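Local coordinates for hypothetical protein BSU32300 (Bacillus subtilis subsp. subtilis str. 168, PDB 1YLM) that is probably the RNase toxin of a putative type VII toxin-antitoxin system, a HepT-family homodimer thought to be neutralised by the cognate antitoxin YutD, at residues Val4-Ser7 / Lys8-Thr12; Pro65-Tyr68 / Asp69-Met72; His118-Ala121 / Leu122-Pro126. All coordinates share one frame; numbering follows the deposited sequence.

Contact 1 (Val4-Ser7 / Lys8-Thr12); sequences VDRS and KIEKT
Arg6 and Glu10, one helical turn apart, face each other as a salt bridge in which the edge of the guanidinium meets the carboxylate from above. Arg6 NE donates to Glu10 OE2 over 2.8 Å, lying well out of the carboxylate plane, and the two flat groups stand 74° apart, so this is not the coplanar two-bond pairing of an arginine with an acid. The Arg6 chain is extended as far as NE, with CG anti to the backbone N (chi1 -169°), which brings NE level with the acid. One water completes a small ring, accepting from Arg6 NH2 and donating to Glu10 OE2, so that this oxygen accepts two hydrogen bonds. Arg6 NH1 turns elsewhere, to the carbonyls of Gly138 and Ser141; with several partners the guanidinium has little freedom to rotate.

Asp5 is the N-cap of the helix. Its OD1 accepts from Lys8 N at 3.3 Å, approached from above the carboxylate plane, while Asp5 O takes the N-H of Ile9. The carboxylate also lies against the aliphatic part of Lys8, with OD2 3.5 Å from Lys8 CD. The lysine chain bends only at its last torsion (chi4 -72°), and NZ forms its salt bridge with Asp55 instead of Asp5. On the buried side, Val4 CG1 and Ile9 CD1 touch at 3.6 Å, their side chains crossing at a slant.

This capped first turn of helix 6-23 is covered by two other helices. Ile9 packs on Thr52 and Met56 of helix 32-59 and on Ile129 of helix 119-137, whose Leu133 and Leu137 receive Arg6; Lys11 and Thr12 pack on Leu104 of the second subunit.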
ATOM      1  N   VAL A   4     -19.986  10.463  14.985  1.00 20.53           N
ATOM      2  CA  VAL A   4     -19.242   9.312  14.508  1.00 19.24           C
ATOM      3  C   VAL A   4     -19.455   9.191  13.001  1.00 18.49           C
ATOM      4  O   VAL A   4     -20.593   9.267  12.527  1.00 18.30           O
ATOM      5  CB  VAL A   4     -19.694   8.017  15.261  1.00 19.26           C
ATOM      6  CG1 VAL A   4     -18.867   6.789  14.839  1.00 19.28           C
ATOM      7  CG2 VAL A   4     -19.589   8.217  16.785  1.00 19.17           C
ATOM      8  N   ASP A   5     -18.368   9.004  12.247  1.00 18.38           N
ATOM      9  CA  ASP A   5     -18.478   8.832  10.795  1.00 17.40           C
ATOM     10  C   ASP A   5     -18.959   7.413  10.463  1.00 16.70           C
ATOM     11  O   ASP A   5     -18.226   6.560   9.948  1.00 16.05           O
ATOM     12  CB  ASP A   5     -17.185   9.194  10.075  1.00 17.41           C
ATOM     13  CG  ASP A   5     -17.390   9.394   8.562  1.00 19.05           C
ATOM     14  OD1 ASP A   5     -18.445   8.989   7.993  1.00 17.39           O
ATOM     15  OD2 ASP A   5     -16.474   9.949   7.939  1.00 19.95           O
ATOM     16  N   ARG A   6     -20.214   7.166  10.790  1.00 15.35           N
ATOM     17  CA  ARG A   6     -20.728   5.815  10.788  1.00 16.07           C
ATOM     18  C   ARG A   6     -20.805   5.232   9.381  1.00 15.54           C
ATOM     19  O   ARG A   6     -20.564   4.036   9.196  1.00 15.83           O
ATOM     20  CB  ARG A   6     -22.110   5.770  11.463  1.00 15.34           C
ATOM     21  CG  ARG A   6     -22.587   4.340  11.744  1.00 15.49           C
ATOM     22  CD  ARG A   6     -23.893   4.324  12.574  1.00 16.71           C
ATOM     23  NE  ARG A   6     -24.245   2.954  12.939  1.00 16.36           N
ATOM     24  CZ  ARG A   6     -25.111   2.619  13.894  1.00 18.47           C
ATOM     25  NH1 ARG A   6     -25.746   3.558  14.598  1.00 20.97           N
ATOM     26  NH2 ARG A   6     -25.343   1.338  14.145  1.00 19.35           N
ATOM     27  N   SER A   7     -21.163   6.068   8.414  1.00 16.49           N
ATOM     28  CA  SER A   7     -21.154   5.677   6.984  1.00 17.59           C
ATOM     29  C   SER A   7     -19.774   5.152   6.534  1.00 17.40           C
ATOM     30  O   SER A   7     -19.676   4.080   5.942  1.00 16.62           O
ATOM     31  CB  SER A   7     -21.525   6.878   6.109  1.00 18.21           C
ATOM     32  OG  SER A   7     -22.853   7.261   6.363  1.00 23.28           O
ATOM     33  N   LYS A   8     -18.732   5.919   6.833  1.00 16.93           N
ATOM     34  CA  LYS A   8     -17.359   5.548   6.496  1.00 16.66           C
ATOM     35  C   LYS A   8     -16.987   4.225   7.158  1.00 16.18           C
ATOM     36  O   LYS A   8     -16.438   3.333   6.501  1.00 15.63           O
ATOM     37  CB  LYS A   8     -16.387   6.654   6.930  1.00 17.53           C
ATOM     38  CG  LYS A   8     -14.932   6.401   6.529  1.00 18.84           C
ATOM     39  CD  LYS A   8     -14.066   7.605   6.854  1.00 20.59           C
ATOM     40  CE  LYS A   8     -12.619   7.380   6.436  1.00 22.99           C
ATOM     41  NZ  LYS A   8     -11.901   6.414   7.311  1.00 23.78           N
ATOM     42  N   ILE A   9     -17.289   4.089   8.451  1.00 16.44           N
ATOM     43  CA  ILE A   9     -16.909   2.896   9.208  1.00 16.79           C
ATOM     44  C   ILE A   9     -17.624   1.697   8.602  1.00 17.35           C
ATOM     45  O   ILE A   9     -17.008   0.673   8.302  1.00 17.48           O
ATOM     46  CB  ILE A   9     -17.239   3.018  10.732  1.00 16.85           C
ATOM     47  CG1 ILE A   9     -16.387   4.117  11.389  1.00 15.62           C
ATOM     48  CG2 ILE A   9     -17.040   1.658  11.452  1.00 17.15           C
ATOM     49  CD1 ILE A   9     -16.866   4.539  12.783  1.00 16.81           C
ATOM     50  N   GLU A  10     -18.923   1.826   8.386  1.00 17.19           N
ATOM     51  CA  GLU A  10     -19.670   0.658   7.967  1.00 18.54           C
ATOM     52  C   GLU A  10     -19.503   0.169   6.510  1.00 18.15           C
ATOM     53  O   GLU A  10     -19.294  -1.038   6.280  1.00 17.16           O
ATOM     54  CB  GLU A  10     -21.195   0.877   8.196  1.00 18.93           C
ATOM     55  CG  GLU A  10     -21.644   1.053   9.657  1.00 19.05           C
ATOM     56  CD  GLU A  10     -23.162   1.259   9.842  1.00 22.11           C
ATOM     57  OE1 GLU A  10     -23.859   1.627   8.869  1.00 24.26           O
ATOM     58  OE2 GLU A  10     -23.652   1.039  10.979  1.00 21.95           O
ATOM     59  N   LYS A  11     -19.439   1.059   5.526  1.00 18.38           N
ATOM     60  CA  LYS A  11     -18.530   0.942   4.373  1.00 18.08           C
ATOM     61  C   LYS A  11     -17.199   0.233   4.426  1.00 17.06           C
ATOM     62  O   LYS A  11     -16.986  -0.720   3.661  1.00 14.29           O
ATOM     63  CB  LYS A  11     -18.575   2.171   3.444  1.00 18.77           C
ATOM     64  CG  LYS A  11     -20.027   2.457   2.964  1.00 20.30           C
ATOM     65  CD  LYS A  11     -20.193   3.852   2.321  1.00 21.38           C
ATOM     66  CE  LYS A  11     -21.662   4.368   2.329  1.00 23.78           C
ATOM     67  NZ  LYS A  11     -21.733   5.833   1.922  1.00 26.16           N
ATOM     68  N   THR A  12     -16.323   0.671   5.313  1.00 16.05           N
ATOM     69  CA  THR A  12     -15.038  -0.008   5.370  1.00 16.92           C
ATOM     70  C   THR A  12     -15.111  -1.402   6.000  1.00 16.49           C
ATOM     71  O   THR A  12     -14.352  -2.287   5.602  1.00 16.85           O
ATOM     72  CB  THR A  12     -13.831   0.898   5.806  1.00 18.44           C
ATOM     73  OG1 THR A  12     -13.238   0.477   7.032  1.00 23.26           O
ATOM     74  CG2 THR A  12     -14.145   2.356   5.745  1.00 13.49           C
TER
HETATM   75  O   HOH W   1     -23.606  -0.712  12.976  1.00 34.04           O

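Contact 2 (Pro65-Tyr68 / Asp69-Met72); sequences PGSY and DDIM
Asp70 OD2 is gripped by two donors of Ser67, the backbone N at 2.6 Å and the hydroxyl OG at 3.0 Å. The N-H comes in on the anti lone pair, on the side away from OD1, whereas the hydroxyl reaches the same oxygen from above the carboxylate plane, 64° out of it. The two grips therefore arrive from distinct directions and together restrict the rotation of the carboxylate. Ser67 OG sits between its own backbone N and carbonyl carbon (chi1 69°), which places it beside the N-H that shares its acceptor; it also takes a weak bond from Asp69 N. In return Asp70 N donates to Ser67 O at 2.9 Å, well above the carbonyl plane, closing the turn.

The apolar part of the turn is made by Pro65 CB, 4.0 Å from Ile71 CG1, and by Ile71 CD1, which reaches Tyr68 CB. Tyr68 and Asp69 run side by side, ring and carboxylate planes 44° apart, with Tyr68 CE1 3.7 Å from Asp69 OD1. A water donates to Tyr68 O and accepts from Met72 N, bridging the next turn of backbone.

Pro65 and Ile71 lean on Asn54 of helix 32-59, and the selenomethionine Met72 on Ile49. Ser67-Asp70 is thus a type I beta turn leading into helix 71-77, the Asp70 carboxylate folded back onto Ser67. Tyr68 makes a cation-pi contact with Arg96, by similarity to relatives the probable active-site arginine and first residue of the RX(4)HXY segment, where Gln101 stands at the histidine position, so this turn borders the presumed catalytic site.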
ATOM      1  N   PRO A  65      -4.329   8.429  19.870  1.00 28.53           N
ATOM      2  CA  PRO A  65      -3.163   7.582  19.610  1.00 28.75           C
ATOM      3  C   PRO A  65      -1.942   8.399  19.183  1.00 29.47           C
ATOM      4  O   PRO A  65      -2.063   9.301  18.343  1.00 29.53           O
ATOM      5  CB  PRO A  65      -3.627   6.700  18.441  1.00 28.60           C
ATOM      6  CG  PRO A  65      -4.648   7.502  17.743  1.00 28.41           C
ATOM      7  CD  PRO A  65      -5.339   8.318  18.799  1.00 28.35           C
ATOM      8  N   GLY A  66      -0.784   8.076  19.755  1.00 30.38           N
ATOM      9  CA  GLY A  66       0.478   8.715  19.367  1.00 31.45           C
ATOM     10  C   GLY A  66       0.896   8.284  17.975  1.00 32.45           C
ATOM     11  O   GLY A  66       1.318   9.116  17.154  1.00 33.48           O
ATOM     12  N   SER A  67       0.748   6.987  17.711  1.00 32.48           N
ATOM     13  CA  SER A  67       1.062   6.377  16.416  1.00 32.97           C
ATOM     14  C   SER A  67      -0.021   5.362  16.064  1.00 32.50           C
ATOM     15  O   SER A  67      -0.795   4.962  16.935  1.00 32.43           O
ATOM     16  CB  SER A  67       2.394   5.633  16.497  1.00 32.71           C
ATOM     17  OG  SER A  67       2.264   4.473  17.324  1.00 34.89           O
ATOM     18  N   TYR A  68      -0.053   4.911  14.807  1.00 32.37           N
ATOM     19  CA  TYR A  68      -1.033   3.889  14.429  1.00 31.84           C
ATOM     20  C   TYR A  68      -0.941   2.647  15.326  1.00 31.50           C
ATOM     21  O   TYR A  68      -1.934   1.952  15.538  1.00 31.27           O
ATOM     22  CB  TYR A  68      -0.987   3.550  12.924  1.00 31.65           C
ATOM     23  CG  TYR A  68       0.224   2.790  12.450  1.00 31.46           C
ATOM     24  CD1 TYR A  68       0.396   1.434  12.757  1.00 32.04           C
ATOM     25  CD2 TYR A  68       1.182   3.412  11.658  1.00 32.27           C
ATOM     26  CE1 TYR A  68       1.510   0.729  12.305  1.00 31.23           C
ATOM     27  CE2 TYR A  68       2.298   2.720  11.198  1.00 31.63           C
ATOM     28  CZ  TYR A  68       2.456   1.379  11.525  1.00 32.01           C
ATOM     29  OH  TYR A  68       3.562   0.696  11.055  1.00 31.46           O
ATOM     30  N   ASP A  69       0.245   2.404  15.889  1.00 31.28           N
ATOM     31  CA  ASP A  69       0.467   1.242  16.746  1.00 31.83           C
ATOM     32  C   ASP A  69      -0.265   1.289  18.086  1.00 30.88           C
ATOM     33  O   ASP A  69      -0.424   0.249  18.736  1.00 31.49           O
ATOM     34  CB  ASP A  69       1.964   1.018  16.989  1.00 32.75           C
ATOM     35  CG  ASP A  69       2.595   0.157  15.926  1.00 36.46           C
ATOM     36  OD1 ASP A  69       2.037  -0.928  15.608  1.00 40.43           O
ATOM     37  OD2 ASP A  69       3.650   0.567  15.397  1.00 40.55           O
ATOM     38  N   ASP A  70      -0.697   2.487  18.490  1.00 29.17           N
ATOM     39  CA  ASP A  70      -1.398   2.691  19.770  1.00 27.74           C
ATOM     40  C   ASP A  70      -2.908   2.428  19.675  1.00 25.82           C
ATOM     41  O   ASP A  70      -3.582   2.194  20.691  1.00 25.49           O
ATOM     42  CB  ASP A  70      -1.162   4.120  20.260  1.00 28.11           C
ATOM     43  CG  ASP A  70       0.305   4.424  20.459  1.00 30.48           C
ATOM     44  OD1 ASP A  70       0.943   3.715  21.271  1.00 32.93           O
ATOM     45  OD2 ASP A  70       0.822   5.361  19.796  1.00 34.23           O
ATOM     46  N   ILE A  71      -3.420   2.459  18.453  1.00 23.68           N
ATOM     47  CA  ILE A  71      -4.859   2.319  18.187  1.00 22.21           C
ATOM     48  C   ILE A  71      -5.523   1.129  18.886  1.00 21.79           C
ATOM     49  O   ILE A  71      -6.572   1.288  19.531  1.00 20.81           O
ATOM     50  CB  ILE A  71      -5.133   2.324  16.654  1.00 22.34           C
ATOM     51  CG1 ILE A  71      -4.795   3.703  16.088  1.00 21.43           C
ATOM     52  CG2 ILE A  71      -6.583   1.961  16.349  1.00 20.61           C
ATOM     53  CD1 ILE A  71      -4.705   3.789  14.579  1.00 21.54           C
HETATM   54  N   MSE A  72      -4.913  -0.055  18.790  1.00 21.19           N
HETATM   55  CA  MSE A  72      -5.549  -1.272  19.315  1.00 21.90           C
HETATM   56  C   MSE A  72      -5.639  -1.246  20.823  1.00 21.28           C
HETATM   57  O   MSE A  72      -6.637  -1.665  21.399  1.00 20.59           O
HETATM   58  CB  MSE A  72      -4.812  -2.542  18.873  1.00 22.61           C
HETATM   59  CG  MSE A  72      -4.872  -2.805  17.379  1.00 24.58           C
HETATM   60 SE   MSE A  72      -6.705  -2.929  16.620  1.00 39.85          SE
HETATM   61  CE  MSE A  72      -7.573  -3.805  18.132  1.00 10.79           C
TER
HETATM   62  O   HOH W   2      -2.701  -0.390  16.675  1.00 26.56           O

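Contact 3 (His118-Ala121 / Leu122-Pro126); sequences HQTA and LQDFP
Gln123 lies back along the helix against Gln119. Gln123 CB sits 3.5 Å from Gln119 O, the carbonyl that also accepts the N-H of Gln123 at 2.8 Å. With CG beside its own backbone N (chi1 -63°), the chain leans toward that turn, and Gln123 CG comes to 3.1 Å from Gln119 O. Gln123 CD is 3.7 Å from Gln119 O. At the tip the amide divides: OE1 approaches Thr120 CA, and Gln123 NE2 ends 3.5 Å from Gln119 NE2. The two amide planes are nearly perpendicular, 84° apart, and Gln119 NE2 donates instead to Asp24.

This is the opening of helix 119-137, with His118 as N-cap directly after helix 108-117 and its O taking the N-H of Leu122. Further along, Phe125 N makes a weak bond to Ala121 O and a second bond to Leu122 O, just before the kink at Pro126, whose ring nitrogen has no hydrogen to donate.

Thr120 and Asp124 point the same way, with Thr120 CG2 3.7 Å from Asp124 OD2. On the buried side Leu122 and Phe125 pack on Leu89 of helix 83-93 and Ile49 of helix 32-59, while Pro126 meets Phe16 of helix 6-23.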
ATOM      1  N   HIS A 118      -4.558 -15.564  12.942  1.00 21.03           N
ATOM      2  CA  HIS A 118      -5.444 -14.607  13.618  1.00 20.96           C
ATOM      3  C   HIS A 118      -6.771 -14.452  12.901  1.00 21.03           C
ATOM      4  O   HIS A 118      -7.439 -13.435  13.043  1.00 20.64           O
ATOM      5  CB  HIS A 118      -4.720 -13.264  13.800  1.00 20.66           C
ATOM      6  CG  HIS A 118      -3.369 -13.406  14.443  1.00 21.55           C
ATOM      7  ND1 HIS A 118      -3.195 -14.006  15.674  1.00 23.18           N
ATOM      8  CD2 HIS A 118      -2.129 -13.076  14.008  1.00 21.35           C
ATOM      9  CE1 HIS A 118      -1.909 -14.010  15.984  1.00 22.47           C
ATOM     10  NE2 HIS A 118      -1.238 -13.456  14.988  1.00 23.68           N
ATOM     11  N   GLN A 119      -7.173 -15.478  12.151  1.00 21.01           N
ATOM     12  CA  GLN A 119      -8.353 -15.365  11.311  1.00 21.65           C
ATOM     13  C   GLN A 119      -9.636 -15.172  12.136  1.00 21.44           C
ATOM     14  O   GLN A 119     -10.491 -14.373  11.764  1.00 21.31           O
ATOM     15  CB  GLN A 119      -8.460 -16.555  10.350  1.00 22.32           C
ATOM     16  CG  GLN A 119      -9.507 -16.349   9.257  1.00 23.91           C
ATOM     17  CD  GLN A 119      -9.445 -17.386   8.165  1.00 26.31           C
ATOM     18  OE1 GLN A 119      -8.421 -18.026   7.963  1.00 29.13           O
ATOM     19  NE2 GLN A 119     -10.548 -17.551   7.444  1.00 26.69           N
ATOM     20  N   THR A 120      -9.756 -15.866  13.270  1.00 21.62           N
ATOM     21  CA  THR A 120     -10.938 -15.697  14.127  1.00 21.80           C
ATOM     22  C   THR A 120     -11.094 -14.254  14.669  1.00 21.31           C
ATOM     23  O   THR A 120     -12.192 -13.684  14.597  1.00 21.62           O
ATOM     24  CB  THR A 120     -10.978 -16.731  15.285  1.00 22.78           C
ATOM     25  OG1 THR A 120     -11.043 -18.061  14.739  1.00 24.39           O
ATOM     26  CG2 THR A 120     -12.212 -16.514  16.154  1.00 23.27           C
ATOM     27  N   ALA A 121     -10.015 -13.678  15.201  1.00 20.74           N
ATOM     28  CA  ALA A 121     -10.015 -12.276  15.653  1.00 20.63           C
ATOM     29  C   ALA A 121     -10.337 -11.337  14.480  1.00 20.79           C
ATOM     30  O   ALA A 121     -11.098 -10.370  14.624  1.00 20.31           O
ATOM     31  CB  ALA A 121      -8.697 -11.903  16.281  1.00 19.86           C
ATOM     32  N   LEU A 122      -9.788 -11.637  13.307  1.00 20.21           N
ATOM     33  CA  LEU A 122     -10.130 -10.850  12.111  1.00 20.54           C
ATOM     34  C   LEU A 122     -11.626 -10.895  11.774  1.00 20.92           C
ATOM     35  O   LEU A 122     -12.260  -9.849  11.605  1.00 20.11           O
ATOM     36  CB  LEU A 122      -9.267 -11.270  10.912  1.00 20.50           C
ATOM     37  CG  LEU A 122      -7.789 -10.868  11.009  1.00 19.58           C
ATOM     38  CD1 LEU A 122      -6.963 -11.570   9.946  1.00 19.56           C
ATOM     39  CD2 LEU A 122      -7.625  -9.342  10.906  1.00 19.21           C
ATOM     40  N   GLN A 123     -12.190 -12.100  11.713  1.00 21.13           N
ATOM     41  CA  GLN A 123     -13.617 -12.290  11.459  1.00 22.68           C
ATOM     42  C   GLN A 123     -14.497 -11.576  12.484  1.00 21.67           C
ATOM     43  O   GLN A 123     -15.551 -11.052  12.144  1.00 21.45           O
ATOM     44  CB  GLN A 123     -13.973 -13.781  11.460  1.00 22.61           C
ATOM     45  CG  GLN A 123     -13.299 -14.589  10.356  1.00 25.71           C
ATOM     46  CD  GLN A 123     -13.518 -16.089  10.503  1.00 25.43           C
ATOM     47  OE1 GLN A 123     -13.778 -16.593  11.601  1.00 32.03           O
ATOM     48  NE2 GLN A 123     -13.410 -16.810   9.398  1.00 28.83           N
ATOM     49  N   ASP A 124     -14.058 -11.571  13.738  1.00 21.28           N
ATOM     50  CA  ASP A 124     -14.833 -10.962  14.820  1.00 20.68           C
ATOM     51  C   ASP A 124     -14.735  -9.445  14.907  1.00 19.54           C
ATOM     52  O   ASP A 124     -15.582  -8.818  15.533  1.00 18.07           O
ATOM     53  CB  ASP A 124     -14.424 -11.572  16.160  1.00 20.95           C
ATOM     54  CG  ASP A 124     -14.887 -13.009  16.303  1.00 22.10           C
ATOM     55  OD1 ASP A 124     -15.796 -13.422  15.553  1.00 25.73           O
ATOM     56  OD2 ASP A 124     -14.341 -13.715  17.167  1.00 23.42           O
ATOM     57  N   PHE A 125     -13.704  -8.862  14.289  1.00 19.06           N
ATOM     58  CA  PHE A 125     -13.481  -7.408  14.378  1.00 18.55           C
ATOM     59  C   PHE A 125     -14.700  -6.563  13.932  1.00 18.09           C
ATOM     60  O   PHE A 125     -15.125  -5.671  14.673  1.00 17.21           O
ATOM     61  CB  PHE A 125     -12.199  -6.996  13.637  1.00 18.67           C
ATOM     62  CG  PHE A 125     -11.907  -5.510  13.692  1.00 19.02           C
ATOM     63  CD1 PHE A 125     -11.393  -4.922  14.861  1.00 20.34           C
ATOM     64  CD2 PHE A 125     -12.154  -4.698  12.595  1.00 19.81           C
ATOM     65  CE1 PHE A 125     -11.142  -3.552  14.919  1.00 19.28           C
ATOM     66  CE2 PHE A 125     -11.878  -3.326  12.634  1.00 20.16           C
ATOM     67  CZ  PHE A 125     -11.376  -2.755  13.791  1.00 18.34           C
ATOM     68  N   PRO A 126     -15.266  -6.839  12.733  1.00 18.88           N
ATOM     69  CA  PRO A 126     -16.477  -6.097  12.322  1.00 19.06           C
ATOM     70  C   PRO A 126     -17.645  -6.266  13.298  1.00 19.60           C
ATOM     71  O   PRO A 126     -18.380  -5.309  13.551  1.00 19.14           O
ATOM     72  CB  PRO A 126     -16.843  -6.721  10.957  1.00 19.17           C
ATOM     73  CG  PRO A 126     -15.617  -7.377  10.471  1.00 19.39           C
ATOM     74  CD  PRO A 126     -14.825  -7.787  11.687  1.00 18.47           C
TER

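From the N terminus the three contacts follow in series, each local, without nesting or crossing. Contact 1 forms the first turn of helix 6-23; contact 2 is the last turn of the loop that leads from helix 32-59 into helix 71-77; contact 3 begins helix 119-137 after the bend from helix 108-117. Each thus lies at the start of a helix and closes no long loop. Their centres are 18 to 19 Å apart and none touches another, the nearest atoms of contacts 2 and 3 being about 5 Å apart. Helix 32-59 is their common neighbour, packing against side chains from all three, and helix 119-137, which contact 3 opens, also covers contact 1 farther along.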